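Local coordinates for protein succinate-semialdehyde dehydrogenase (NAD(P)(+)) (Marinobacter aquaeolei, PDB 3RH9) that probably oxidises succinate semialdehyde to succinate with NAD+ or NADP+ as cofactor, at residues P7-T13 / I191-V196; W76-I80 / L200-M206; F338-K342 / L364-F370; M317-D321 / F369-T373. All coordinates share one frame; numbering follows the deposited sequence.

Contact 1: residues P7-T13 / I191-V196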
loop_
_atom_site.group_PDB
_atom_site.type_symbol
_atom_site.label_atom_id
_atom_site.label_comp_id
_atom_site.label_asym_id
_atom_site.label_seq_id
_atom_site.Cartn_x
_atom_site.Cartn_y
_atom_site.Cartn_z
ATOM N N PRO A 7 -5.232 -13.716 -37.482
ATOM C CA PRO A 7 -4.102 -12.832 -37.767
ATOM C C PRO A 7 -3.492 -12.251 -36.482
ATOM O O PRO A 7 -2.272 -12.060 -36.421
ATOM C CB PRO A 7 -4.735 -11.728 -38.627
ATOM C CG PRO A 7 -6.232 -11.891 -38.428
ATOM C CD PRO A 7 -6.423 -13.349 -38.260
ATOM N N LEU A 8 -4.316 -11.987 -35.470
ATOM C CA LEU A 8 -3.809 -11.494 -34.195
ATOM C C LEU A 8 -2.999 -12.549 -33.437
ATOM O O LEU A 8 -2.345 -12.231 -32.436
ATOM C CB LEU A 8 -4.955 -11.005 -33.307
ATOM C CG LEU A 8 -5.805 -9.858 -33.839
ATOM C CD1 LEU A 8 -6.782 -9.389 -32.766
ATOM C CD2 LEU A 8 -4.942 -8.711 -34.317
ATOM N N LEU A 9 -3.044 -13.795 -33.908
ATOM C CA LEU A 9 -2.352 -14.893 -33.236
ATOM C C LEU A 9 -1.304 -15.575 -34.100
ATOM O O LEU A 9 -1.029 -16.749 -33.909
ATOM C CB LEU A 9 -3.353 -15.936 -32.743
ATOM C CG LEU A 9 -4.280 -15.445 -31.629
ATOM C CD1 LEU A 9 -5.410 -16.419 -31.340
ATOM C CD2 LEU A 9 -3.456 -15.203 -30.392
ATOM N N GLU A 10 -0.721 -14.838 -35.041
ATOM C CA GLU A 10 0.353 -15.366 -35.898
ATOM C C GLU A 10 1.639 -15.605 -35.126
ATOM O O GLU A 10 2.563 -16.256 -35.609
ATOM C CB GLU A 10 0.654 -14.405 -37.039
ATOM C CG GLU A 10 -0.252 -14.543 -38.249
ATOM C CD GLU A 10 -0.041 -13.408 -39.232
ATOM O OE1 GLU A 10 -0.286 -12.238 -38.853
ATOM O OE2 GLU A 10 0.379 -13.686 -40.378
ATOM N N ASN A 11 1.700 -15.052 -33.923
ATOM C CA ASN A 11 2.823 -15.301 -33.044
ATOM C C ASN A 11 2.329 -15.856 -31.736
ATOM O O ASN A 11 1.773 -15.137 -30.910
ATOM C CB ASN A 11 3.617 -14.031 -32.834
ATOM C CG ASN A 11 4.309 -13.586 -34.093
ATOM O OD1 ASN A 11 5.315 -14.176 -34.504
ATOM N ND2 ASN A 11 3.772 -12.546 -34.728
ATOM N N LEU A 12 2.512 -17.158 -31.573
ATOM C CA LEU A 12 2.032 -17.859 -30.401
ATOM C C LEU A 12 3.249 -18.135 -29.536
ATOM O O LEU A 12 3.779 -19.236 -29.508
ATOM C CB LEU A 12 1.331 -19.154 -30.818
ATOM C CG LEU A 12 0.023 -19.471 -30.095
ATOM C CD1 LEU A 12 0.299 -19.770 -28.627
ATOM C CD2 LEU A 12 -0.993 -18.337 -30.225
ATOM N N THR A 13 3.704 -17.110 -28.841
ATOM C CA THR A 13 4.935 -17.197 -28.078
ATOM C C THR A 13 5.008 -15.947 -27.226
ATOM O O THR A 13 4.112 -15.101 -27.274
ATOM C CB THR A 13 6.160 -17.264 -29.015
ATOM O OG1 THR A 13 7.365 -17.196 -28.252
ATOM C CG2 THR A 13 6.146 -16.114 -30.006
ATOM N N ILE A 191 -2.102 -12.665 -26.004
ATOM C CA ILE A 191 -1.289 -12.689 -27.198
ATOM C C ILE A 191 -1.854 -11.716 -28.237
ATOM O O ILE A 191 -1.110 -10.942 -28.838
ATOM C CB ILE A 191 -1.131 -14.116 -27.749
ATOM C CG1 ILE A 191 -0.337 -14.953 -26.751
ATOM C CG2 ILE A 191 -0.398 -14.087 -29.071
ATOM C CD1 ILE A 191 -0.195 -16.378 -27.142
ATOM N N ALA A 192 -3.174 -11.734 -28.410
ATOM C CA ALA A 192 -3.842 -10.849 -29.363
ATOM C C ALA A 192 -3.586 -9.381 -29.044
ATOM O O ALA A 192 -3.265 -8.582 -29.928
ATOM C CB ALA A 192 -5.333 -11.130 -29.391
ATOM N N PHE A 193 -3.732 -9.037 -27.772
ATOM C CA PHE A 193 -3.402 -7.710 -27.272
ATOM C C PHE A 193 -1.951 -7.311 -27.618
ATOM O O PHE A 193 -1.704 -6.210 -28.123
ATOM C CB PHE A 193 -3.638 -7.656 -25.764
ATOM C CG PHE A 193 -3.558 -6.285 -25.194
ATOM C CD1 PHE A 193 -4.037 -5.200 -25.905
ATOM C CD2 PHE A 193 -3.010 -6.074 -23.941
ATOM C CE1 PHE A 193 -3.966 -3.918 -25.371
ATOM C CE2 PHE A 193 -2.938 -4.800 -23.397
ATOM C CZ PHE A 193 -3.415 -3.718 -24.105
ATOM N N PHE A 194 -0.996 -8.201 -27.357
ATOM C CA PHE A 194 0.390 -7.892 -27.666
ATOM C C PHE A 194 0.594 -7.766 -29.156
ATOM O O PHE A 194 1.347 -6.913 -29.608
ATOM C CB PHE A 194 1.353 -8.905 -27.055
ATOM C CG PHE A 194 1.860 -8.494 -25.717
ATOM C CD1 PHE A 194 3.071 -7.850 -25.595
ATOM C CD2 PHE A 194 1.109 -8.700 -24.584
ATOM C CE1 PHE A 194 3.546 -7.451 -24.362
ATOM C CE2 PHE A 194 1.584 -8.300 -23.346
ATOM C CZ PHE A 194 2.803 -7.670 -23.238
ATOM N N SER A 195 -0.089 -8.601 -29.928
ATOM C CA SER A 195 -0.033 -8.462 -31.376
ATOM C C SER A 195 -0.499 -7.069 -31.796
ATOM O O SER A 195 0.133 -6.436 -32.647
ATOM C CB SER A 195 -0.872 -9.529 -32.072
ATOM O OG SER A 195 -0.799 -9.360 -33.475
ATOM N N VAL A 196 -1.593 -6.588 -31.199
ATOM C CA VAL A 196 -2.083 -5.245 -31.507
ATOM C C VAL A 196 -1.110 -4.141 -31.075
ATOM O O VAL A 196 -0.944 -3.168 -31.796
ATOM C CB VAL A 196 -3.514 -4.967 -30.955
ATOM C CG1 VAL A 196 -3.865 -3.474 -31.063
ATOM C CG2 VAL A 196 -4.542 -5.785 -31.704
#

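Contact 2: residues W76-I80 / L200-M206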
loop_
_atom_site.group_PDB
_atom_site.type_symbol
_atom_site.label_atom_id
_atom_site.label_comp_id
_atom_site.label_asym_id
_atom_site.label_seq_id
_atom_site.Cartn_x
_atom_site.Cartn_y
_atom_site.Cartn_z
ATOM N N TRP A 76 1.023 6.796 -26.530
ATOM C CA TRP A 76 0.930 5.339 -26.362
ATOM C C TRP A 76 -0.469 4.920 -25.902
ATOM O O TRP A 76 -1.110 4.060 -26.501
ATOM C CB TRP A 76 1.892 4.845 -25.290
ATOM C CG TRP A 76 3.316 5.152 -25.492
ATOM C CD1 TRP A 76 3.923 5.463 -26.654
ATOM C CD2 TRP A 76 4.346 5.122 -24.489
ATOM N NE1 TRP A 76 5.262 5.660 -26.449
ATOM C CE2 TRP A 76 5.551 5.454 -25.127
ATOM C CE3 TRP A 76 4.360 4.853 -23.112
ATOM C CZ2 TRP A 76 6.772 5.528 -24.436
ATOM C CZ3 TRP A 76 5.572 4.924 -22.426
ATOM C CH2 TRP A 76 6.758 5.255 -23.089
ATOM N N LEU A 77 -0.908 5.512 -24.794
ATOM C CA LEU A 77 -2.215 5.224 -24.228
ATOM C C LEU A 77 -3.272 5.431 -25.294
ATOM O O LEU A 77 -4.119 4.562 -25.524
ATOM C CB LEU A 77 -2.489 6.126 -23.017
ATOM C CG LEU A 77 -1.474 6.017 -21.871
ATOM C CD1 LEU A 77 -1.619 7.117 -20.841
ATOM C CD2 LEU A 77 -1.598 4.657 -21.226
ATOM N N GLU A 78 -3.206 6.583 -25.959
ATOM C CA GLU A 78 -4.193 6.934 -26.980
ATOM C C GLU A 78 -4.217 5.918 -28.116
ATOM O O GLU A 78 -5.292 5.470 -28.532
ATOM C CB GLU A 78 -3.944 8.339 -27.514
ATOM C CG GLU A 78 -4.612 9.436 -26.700
ATOM C CD GLU A 78 -3.992 10.812 -26.944
ATOM O OE1 GLU A 78 -3.091 10.944 -27.815
ATOM O OE2 GLU A 78 -4.406 11.764 -26.247
ATOM N N ASP A 79 -3.028 5.561 -28.607
ATOM C CA ASP A 79 -2.890 4.537 -29.628
ATOM C C ASP A 79 -3.446 3.186 -29.152
ATOM O O ASP A 79 -4.207 2.544 -29.866
ATOM C CB ASP A 79 -1.426 4.384 -30.065
ATOM C CG ASP A 79 -0.923 5.554 -30.911
ATOM O OD1 ASP A 79 -1.726 6.466 -31.241
ATOM O OD2 ASP A 79 0.295 5.551 -31.246
ATOM N N ILE A 80 -3.059 2.750 -27.958
ATOM C CA ILE A 80 -3.578 1.495 -27.425
ATOM C C ILE A 80 -5.103 1.528 -27.293
ATOM O O ILE A 80 -5.784 0.589 -27.686
ATOM C CB ILE A 80 -2.947 1.131 -26.076
ATOM C CG1 ILE A 80 -1.463 0.794 -26.256
ATOM C CG2 ILE A 80 -3.660 -0.043 -25.463
ATOM C CD1 ILE A 80 -0.666 0.779 -24.963
ATOM N N LEU A 200 2.519 -0.499 -32.740
ATOM C CA LEU A 200 2.216 0.832 -32.255
ATOM C C LEU A 200 3.471 1.621 -31.884
ATOM O O LEU A 200 3.387 2.701 -31.282
ATOM C CB LEU A 200 1.276 0.744 -31.063
ATOM C CG LEU A 200 -0.125 0.229 -31.370
ATOM C CD1 LEU A 200 -1.005 0.362 -30.137
ATOM C CD2 LEU A 200 -0.707 0.995 -32.525
ATOM N N ASP A 201 4.636 1.087 -32.236
ATOM C CA ASP A 201 5.874 1.807 -31.985
ATOM C C ASP A 201 6.120 2.155 -30.516
ATOM O O ASP A 201 6.598 3.243 -30.199
ATOM C CB ASP A 201 5.910 3.082 -32.822
ATOM C CG ASP A 201 6.977 3.040 -33.895
ATOM O OD1 ASP A 201 7.933 2.228 -33.763
ATOM O OD2 ASP A 201 6.857 3.823 -34.868
ATOM N N LEU A 202 5.792 1.232 -29.622
ATOM C CA LEU A 202 6.180 1.359 -28.230
ATOM C C LEU A 202 7.685 1.136 -28.164
ATOM O O LEU A 202 8.237 0.430 -29.010
ATOM C CB LEU A 202 5.461 0.309 -27.384
ATOM C CG LEU A 202 4.054 0.645 -26.876
ATOM C CD1 LEU A 202 3.310 1.598 -27.815
ATOM C CD2 LEU A 202 3.235 -0.629 -26.630
ATOM N N PRO A 203 8.356 1.740 -27.168
ATOM C CA PRO A 203 9.782 1.463 -26.919
ATOM C C PRO A 203 10.060 -0.023 -26.646
ATOM O O PRO A 203 9.302 -0.679 -25.936
ATOM C CB PRO A 203 10.089 2.286 -25.660
ATOM C CG PRO A 203 9.051 3.366 -25.643
ATOM C CD PRO A 203 7.823 2.813 -26.304
ATOM N N ASP A 204 11.143 -0.545 -27.204
ATOM C CA ASP A 204 11.546 -1.915 -26.927
ATOM C C ASP A 204 11.731 -2.126 -25.421
ATOM O O ASP A 204 12.609 -1.531 -24.806
ATOM C CB ASP A 204 12.845 -2.266 -27.674
ATOM C CG ASP A 204 12.612 -2.683 -29.125
ATOM O OD1 ASP A 204 11.452 -2.618 -29.584
ATOM O OD2 ASP A 204 13.589 -3.076 -29.811
ATOM N N GLY A 205 10.907 -2.983 -24.832
ATOM C CA GLY A 205 10.988 -3.266 -23.412
ATOM C C GLY A 205 9.874 -2.672 -22.560
ATOM O O GLY A 205 9.785 -3.007 -21.389
HETATM N N MSE A 206 9.029 -1.797 -23.109
HETATM C CA MSE A 206 7.974 -1.191 -22.292
HETATM C C MSE A 206 6.910 -2.200 -21.877
HETATM O O MSE A 206 6.362 -2.126 -20.772
HETATM C CB MSE A 206 7.310 -0.023 -23.000
HETATM C CG MSE A 206 8.074 1.259 -22.884
HETATM SE SE MSE A 206 8.248 1.982 -21.049
HETATM C CE MSE A 206 6.389 1.796 -20.460
#

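Contact 3: residues F338-K342 / L364-F370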
loop_
_atom_site.group_PDB
_atom_site.type_symbol
_atom_site.label_atom_id
_atom_site.label_comp_id
_atom_site.label_asym_id
_atom_site.label_seq_id
_atom_site.Cartn_x
_atom_site.Cartn_y
_atom_site.Cartn_z
ATOM N N PHE A 338 -16.996 -25.594 -12.094
ATOM C CA PHE A 338 -18.278 -26.263 -12.219
ATOM C C PHE A 338 -18.619 -27.083 -10.963
ATOM O O PHE A 338 -19.702 -26.966 -10.410
ATOM C CB PHE A 338 -18.283 -27.149 -13.469
ATOM C CG PHE A 338 -19.611 -27.751 -13.764
ATOM C CD1 PHE A 338 -19.871 -29.072 -13.458
ATOM C CD2 PHE A 338 -20.621 -26.992 -14.325
ATOM C CE1 PHE A 338 -21.118 -29.629 -13.718
ATOM C CE2 PHE A 338 -21.861 -27.542 -14.585
ATOM C CZ PHE A 338 -22.107 -28.862 -14.278
ATOM N N ASP A 339 -17.692 -27.908 -10.500
ATOM C CA ASP A 339 -17.976 -28.735 -9.338
ATOM C C ASP A 339 -18.314 -27.888 -8.109
ATOM O O ASP A 339 -19.169 -28.258 -7.315
ATOM C CB ASP A 339 -16.827 -29.711 -9.061
ATOM C CG ASP A 339 -16.729 -30.794 -10.122
ATOM O OD1 ASP A 339 -17.641 -30.875 -10.962
ATOM O OD2 ASP A 339 -15.743 -31.561 -10.137
ATOM N N LYS A 340 -17.648 -26.750 -7.957
ATOM C CA LYS A 340 -17.927 -25.865 -6.835
ATOM C C LYS A 340 -19.343 -25.294 -6.916
ATOM O O LYS A 340 -20.093 -25.324 -5.932
ATOM C CB LYS A 340 -16.900 -24.735 -6.764
ATOM C CG LYS A 340 -17.042 -23.848 -5.526
ATOM C CD LYS A 340 -15.900 -22.860 -5.382
ATOM C CE LYS A 340 -15.918 -22.248 -3.993
ATOM N NZ LYS A 340 -14.656 -21.523 -3.692
ATOM N N VAL A 341 -19.720 -24.777 -8.080
ATOM C CA VAL A 341 -21.073 -24.266 -8.220
ATOM C C VAL A 341 -22.056 -25.388 -7.902
ATOM O O VAL A 341 -23.066 -25.166 -7.224
ATOM C CB VAL A 341 -21.368 -23.644 -9.598
ATOM C CG1 VAL A 341 -22.736 -23.000 -9.587
ATOM C CG2 VAL A 341 -20.334 -22.610 -9.935
ATOM N N LYS A 342 -21.744 -26.600 -8.357
ATOM C CA LYS A 342 -22.615 -27.734 -8.097
ATOM C C LYS A 342 -22.735 -27.987 -6.604
ATOM O O LYS A 342 -23.838 -28.084 -6.072
ATOM C CB LYS A 342 -22.115 -28.993 -8.799
ATOM C CG LYS A 342 -23.147 -30.115 -8.790
ATOM C CD LYS A 342 -22.950 -31.080 -9.938
ATOM C CE LYS A 342 -21.844 -32.070 -9.657
ATOM N NZ LYS A 342 -22.054 -33.297 -10.485
ATOM N N LEU A 364 -27.782 -31.990 -13.816
ATOM C CA LEU A 364 -26.824 -31.138 -14.496
ATOM C C LEU A 364 -26.050 -31.879 -15.578
ATOM O O LEU A 364 -25.505 -32.966 -15.339
ATOM C CB LEU A 364 -25.862 -30.512 -13.489
ATOM C CG LEU A 364 -26.238 -29.128 -12.954
ATOM C CD1 LEU A 364 -27.708 -28.822 -13.125
ATOM C CD2 LEU A 364 -25.831 -29.033 -11.503
ATOM N N GLY A 365 -25.992 -31.253 -16.758
ATOM C CA GLY A 365 -25.345 -31.799 -17.942
ATOM C C GLY A 365 -23.888 -32.213 -17.810
ATOM O O GLY A 365 -23.195 -31.879 -16.845
ATOM N N ASP A 366 -23.423 -32.946 -18.815
ATOM C CA ASP A 366 -22.065 -33.475 -18.833
ATOM C C ASP A 366 -21.056 -32.406 -19.231
ATOM O O ASP A 366 -19.860 -32.686 -19.342
ATOM C CB ASP A 366 -21.983 -34.574 -19.877
ATOM C CG ASP A 366 -22.318 -34.056 -21.265
ATOM O OD1 ASP A 366 -23.510 -33.747 -21.510
ATOM O OD2 ASP A 366 -21.380 -33.933 -22.092
ATOM N N GLY A 367 -21.540 -31.192 -19.483
ATOM C CA GLY A 367 -20.659 -30.136 -19.942
ATOM C C GLY A 367 -20.127 -29.288 -18.807
ATOM O O GLY A 367 -20.122 -29.698 -17.646
ATOM N N LEU A 368 -19.660 -28.098 -19.149
ATOM C CA LEU A 368 -19.351 -27.108 -18.146
ATOM C C LEU A 368 -20.502 -26.120 -18.109
ATOM O O LEU A 368 -20.408 -25.064 -17.472
ATOM C CB LEU A 368 -18.044 -26.403 -18.480
ATOM C CG LEU A 368 -16.850 -27.349 -18.370
ATOM C CD1 LEU A 368 -15.534 -26.638 -18.627
ATOM C CD2 LEU A 368 -16.864 -27.982 -16.999
ATOM N N PHE A 369 -21.594 -26.469 -18.791
ATOM C CA PHE A 369 -22.760 -25.586 -18.844
ATOM C C PHE A 369 -23.605 -25.686 -17.580
ATOM O O PHE A 369 -24.142 -26.744 -17.239
ATOM C CB PHE A 369 -23.619 -25.843 -20.088
ATOM C CG PHE A 369 -22.866 -25.733 -21.376
ATOM C CD1 PHE A 369 -22.732 -24.514 -22.011
ATOM C CD2 PHE A 369 -22.295 -26.859 -21.958
ATOM C CE1 PHE A 369 -22.024 -24.408 -23.217
ATOM C CE2 PHE A 369 -21.599 -26.773 -23.156
ATOM C CZ PHE A 369 -21.456 -25.540 -23.788
ATOM N N PHE A 370 -23.712 -24.571 -16.877
ATOM C CA PHE A 370 -24.494 -24.530 -15.665
ATOM C C PHE A 370 -25.595 -23.494 -15.813
ATOM O O PHE A 370 -25.330 -22.322 -16.053
ATOM C CB PHE A 370 -23.597 -24.207 -14.482
ATOM C CG PHE A 370 -24.186 -24.580 -13.161
ATOM C CD1 PHE A 370 -25.278 -23.897 -12.662
ATOM C CD2 PHE A 370 -23.639 -25.614 -12.414
ATOM C CE1 PHE A 370 -25.820 -24.241 -11.449
ATOM C CE2 PHE A 370 -24.178 -25.956 -11.196
ATOM C CZ PHE A 370 -25.273 -25.271 -10.713
#

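Contact 4: residues M317-D321 / F369-T373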
loop_
_atom_site.group_PDB
_atom_site.type_symbol
_atom_site.label_atom_id
_atom_site.label_comp_id
_atom_site.label_asym_id
_atom_site.label_seq_id
_atom_site.Cartn_x
_atom_site.Cartn_y
_atom_site.Cartn_z
HETATM N N MSE A 317 -33.778 -16.811 -19.875
HETATM C CA MSE A 317 -32.374 -16.848 -20.284
HETATM C C MSE A 317 -31.961 -18.158 -20.952
HETATM O O MSE A 317 -32.622 -19.179 -20.821
HETATM C CB MSE A 317 -31.461 -16.557 -19.106
HETATM C CG MSE A 317 -31.697 -15.205 -18.488
HETATM SE SE MSE A 317 -30.501 -14.909 -16.972
HETATM C CE MSE A 317 -28.795 -15.056 -17.912
ATOM N N THR A 318 -30.844 -18.123 -21.652
ATOM C CA THR A 318 -30.439 -19.243 -22.464
ATOM C C THR A 318 -28.967 -19.500 -22.242
ATOM O O THR A 318 -28.182 -18.566 -22.157
ATOM C CB THR A 318 -30.702 -18.930 -23.940
ATOM O OG1 THR A 318 -30.166 -17.633 -24.264
ATOM C CG2 THR A 318 -32.199 -18.915 -24.192
ATOM N N VAL A 319 -28.604 -20.771 -22.127
ATOM C CA VAL A 319 -27.222 -21.173 -21.923
ATOM C C VAL A 319 -26.754 -21.923 -23.142
ATOM O O VAL A 319 -27.493 -22.703 -23.704
ATOM C CB VAL A 319 -27.108 -22.161 -20.755
ATOM C CG1 VAL A 319 -25.769 -22.010 -20.038
ATOM C CG2 VAL A 319 -28.257 -21.973 -19.801
ATOM N N GLY A 320 -25.517 -21.699 -23.543
ATOM C CA GLY A 320 -24.934 -22.474 -24.617
ATOM C C GLY A 320 -23.558 -21.981 -25.017
ATOM O O GLY A 320 -22.978 -21.125 -24.348
ATOM N N ASP A 321 -23.032 -22.552 -26.098
ATOM C CA ASP A 321 -21.852 -22.038 -26.770
ATOM C C ASP A 321 -22.039 -20.541 -26.983
ATOM O O ASP A 321 -23.081 -20.102 -27.468
ATOM C CB ASP A 321 -21.693 -22.742 -28.117
ATOM C CG ASP A 321 -20.317 -22.536 -28.735
ATOM O OD1 ASP A 321 -19.662 -21.500 -28.452
ATOM O OD2 ASP A 321 -19.894 -23.432 -29.506
ATOM N N PHE A 369 -21.594 -26.469 -18.791
ATOM C CA PHE A 369 -22.760 -25.586 -18.844
ATOM C C PHE A 369 -23.605 -25.686 -17.580
ATOM O O PHE A 369 -24.142 -26.744 -17.239
ATOM C CB PHE A 369 -23.619 -25.843 -20.088
ATOM C CG PHE A 369 -22.866 -25.733 -21.376
ATOM C CD1 PHE A 369 -22.732 -24.514 -22.011
ATOM C CD2 PHE A 369 -22.295 -26.859 -21.958
ATOM C CE1 PHE A 369 -22.024 -24.408 -23.217
ATOM C CE2 PHE A 369 -21.599 -26.773 -23.156
ATOM C CZ PHE A 369 -21.456 -25.540 -23.788
ATOM N N PHE A 370 -23.712 -24.571 -16.877
ATOM C CA PHE A 370 -24.494 -24.530 -15.665
ATOM C C PHE A 370 -25.595 -23.494 -15.813
ATOM O O PHE A 370 -25.330 -22.322 -16.053
ATOM C CB PHE A 370 -23.597 -24.207 -14.482
ATOM C CG PHE A 370 -24.186 -24.580 -13.161
ATOM C CD1 PHE A 370 -25.278 -23.897 -12.662
ATOM C CD2 PHE A 370 -23.639 -25.614 -12.414
ATOM C CE1 PHE A 370 -25.820 -24.241 -11.449
ATOM C CE2 PHE A 370 -24.178 -25.956 -11.196
ATOM C CZ PHE A 370 -25.273 -25.271 -10.713
ATOM N N PRO A 371 -26.844 -23.937 -15.665
ATOM C CA PRO A 371 -28.062 -23.154 -15.884
ATOM C C PRO A 371 -28.283 -22.100 -14.805
ATOM O O PRO A 371 -28.021 -22.348 -13.636
ATOM C CB PRO A 371 -29.171 -24.205 -15.779
ATOM C CG PRO A 371 -28.480 -25.531 -15.761
ATOM C CD PRO A 371 -27.148 -25.289 -15.186
ATOM N N PRO A 372 -28.795 -20.933 -15.189
ATOM C CA PRO A 372 -29.065 -19.914 -14.186
ATOM C C PRO A 372 -30.024 -20.466 -13.150
ATOM O O PRO A 372 -31.067 -20.971 -13.527
ATOM C CB PRO A 372 -29.727 -18.808 -15.004
ATOM C CG PRO A 372 -29.253 -19.033 -16.390
ATOM C CD PRO A 372 -29.190 -20.500 -16.535
ATOM N N THR A 373 -29.666 -20.364 -11.874
ATOM C CA THR A 373 -30.401 -20.999 -10.790
ATOM C C THR A 373 -30.690 -20.032 -9.660
ATOM O O THR A 373 -29.916 -19.109 -9.403
ATOM C CB THR A 373 -29.595 -22.153 -10.195
ATOM O OG1 THR A 373 -29.247 -23.076 -11.230
ATOM C CG2 THR A 373 -30.406 -22.868 -9.156
#

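Contact 1: residues P7-T13 / I191-V196
Leu8 and Ile191 carry most of this contact, in which three leucines near the N terminus lie along one side of a helix. With CG of Leu8 anti to its own carbonyl carbon (chi1 -61°), the side chain runs past Ala192, CB to CB at 3.9 Å, and its CD2 branch crosses Val196 obliquely to meet CG2. Ile191 is shared by two leucines. Its CG2 branch, set anti to the backbone N, takes CD2 of Leu9 at 3.5 Å, while CG1 (chi1 -66°) sends CD1 the other way, into the fork of Leu12, where both CD1 and CD2 of that leucine lie 3.7 Å from it. Both leucines cross the isoleucine at about a right angle. The helix, 188-197, is the crossover between parallel strands 178-181 and 207-209 of the nucleotide-binding, Rossmann-like sheet, so the N-terminal segment packs on a beta-alpha-beta unit. On the next turn Ser195 lies close to the carbonyl O of Leu8, although the geometry is too poor for a hydrogen bond. Helix 88-99 packs on Leu8 and Leu9: Leu8 also touches Ile91, and Leu9 meets Ile94, on which Ala192 rests as well.

Contact 2: residues W76-I80 / L200-M206
In the beta-alpha-beta crossover of the Rossmann-like domain, the link from helix 188-197 to edge strand 207-209 presents Leu200, Leu202, Pro203 and Met206 to Trp76, Asp79 and Ile80 of helix 70-86. Trp76 is the centre of the contact, its indole swung toward the loop with CG anti to the carbonyl carbon (chi1 -58°). Pro203 comes from the opposite direction and sets CD over one face, 3.2 Å above the indole plane and toward the rim, while its CG stands 3.4 Å from CZ2 of Trp76. Met206 (selenomethionine), bent at both chi2 and chi3, curls beside the benzo ring: SE sits 5.0 Å from the centroid of that six-membered ring, an oblique Met-aromatic contact, and CE reaches to 3.8 Å from CZ3. At the pyrrole end Leu202 CD1 meets Trp76 CD1 at 4.1 Å. A turn further along the helix, CD1 of Leu200 rests on the backbone between Asp79 and Ile80 and lies 3.9 Å from CG1 of Ile80. A type II turn from Pro203 to Met206, with Gly205 at its third position, brings Pro203 and Met206 to the same ring. Trp68 adds an edge-to-face partner for Trp76 and also touches Pro203. Apolar packing and a Met-aromatic contact, with selenium in the place of sulfur, therefore join the two segments, and shape rather than direct polar bonds probably sets their fit.

Contact 3: residues F338-K342 / L364-F370
Phe338 and Phe370 meet at the heart of this contact, CE2 of the first lying 3.4 Å from CD2 of the second. Their planes are inclined at 66° and the centroids stand 5.5 Å apart, an oblique pair in which CD2 of Phe338 lies in the plane of the Phe370 ring, at its edge. One face of Phe370 receives Val341, whose CG1 sits over the ring centre, 3.6 Å from the centroid, in a CH-pi contact. Were Phe370 an alanine, Val341 CG1 would probably lose its aromatic face and a gap would open beside Phe338. The ring of Phe338, carried into the loop with CG anti to the backbone N (chi1 -173°), has the carbonyl O of Gly367 centred over one face, 3.9 Å above the plane. The loop curves round this side chain: Leu364 CB approaches Phe338 CZ at 4.2 Å and Leu368 CD2 packs on Phe338 CB at 3.9 Å. At the partly exposed margin the aliphatic part of Lys342 slides past Leu364, CD to CD2 3.9 Å. Leu332 touches both Phe338 and Val341 and pairs with Leu368 through the backbone, while Pro392 meets Phe370 from a further loop. Within the catalytic domain the contact thus seats helix 335-350 on the loop that joins the antiparallel neighbours 354-357 and 373-376 at one margin of the seven-stranded sheet.

Contact 4: residues M317-D321 / F369-T373
Val319 and Phe369 make the close-packed part of this contact, and Met317 the looser one. It lies in the catalytic domain of the aldehyde dehydrogenase fold, where the chain leaving helix 303-316 runs nearly antiparallel (166°) to the residues leading into strand 373-376. Although extended, the two segments meet through side chains and do not pair as sheet strands. Phe369, its CG anti to the carbonyl carbon (chi1 -56°), lays CE1 against the backbone, 3.4 Å from C of Gly320 and 3.6 Å from N of Asp321. Val319 CG1 lies near the plane of this ring, at its edge. With a serine at the position of Phe369, the Gly320-Asp321 peptide would probably lose its CE1 contact and Val319 CG1 the ring edge beside it. The Val319 side chain runs past Pro372 in the opposite direction, CG2 3.7 Å from CD of Pro372, and CG2 also faces CA of Pro371 at 4.1 Å. The other methyl of Val319, CG1, is 4.0 Å from the carbonyl O of Phe370. Packing is looser at Met317 (selenomethionine), whose CE comes only to 4.3 Å from CG of Pro372. Pro372 is nevertheless buried, with Phe283 of helix 271-283 packed on it, and Met317 touches the same helix. Most of the other touching residues, Val319 and Phe369 among them, keep some solvent exposure. Asp321 turns its carboxylate elsewhere, OD1 accepting from N of Met323. Beyond the prolines, Thr373 OG1 donates to O of Pro371 at 2.8 Å, from 38° above the carbonyl plane.

From the N terminus, contact 1 comes first, closing the leading loop onto helix 188-197 across 177 intervening residues. Contact 2 opens inside that span, at helix 70-86, and closes just beyond the same crossover helix, so the two cross along the chain. They also touch, through Phe193 and Ile80, with centres 15 Å apart in the nucleotide-binding part. The other two follow later, in the catalytic domain. Contact 4 opens first, at 317-321, and contact 3 is nested within it, sharing Phe369 and Phe370; Leu364 also packs on Pro371. Contact 3 ties helix 335-350, and contact 4 the chain after helix 303-316, to the loop before strand 373-376. Contacts 2 and 3, centres about 41 Å apart, flank the middle of the molecule.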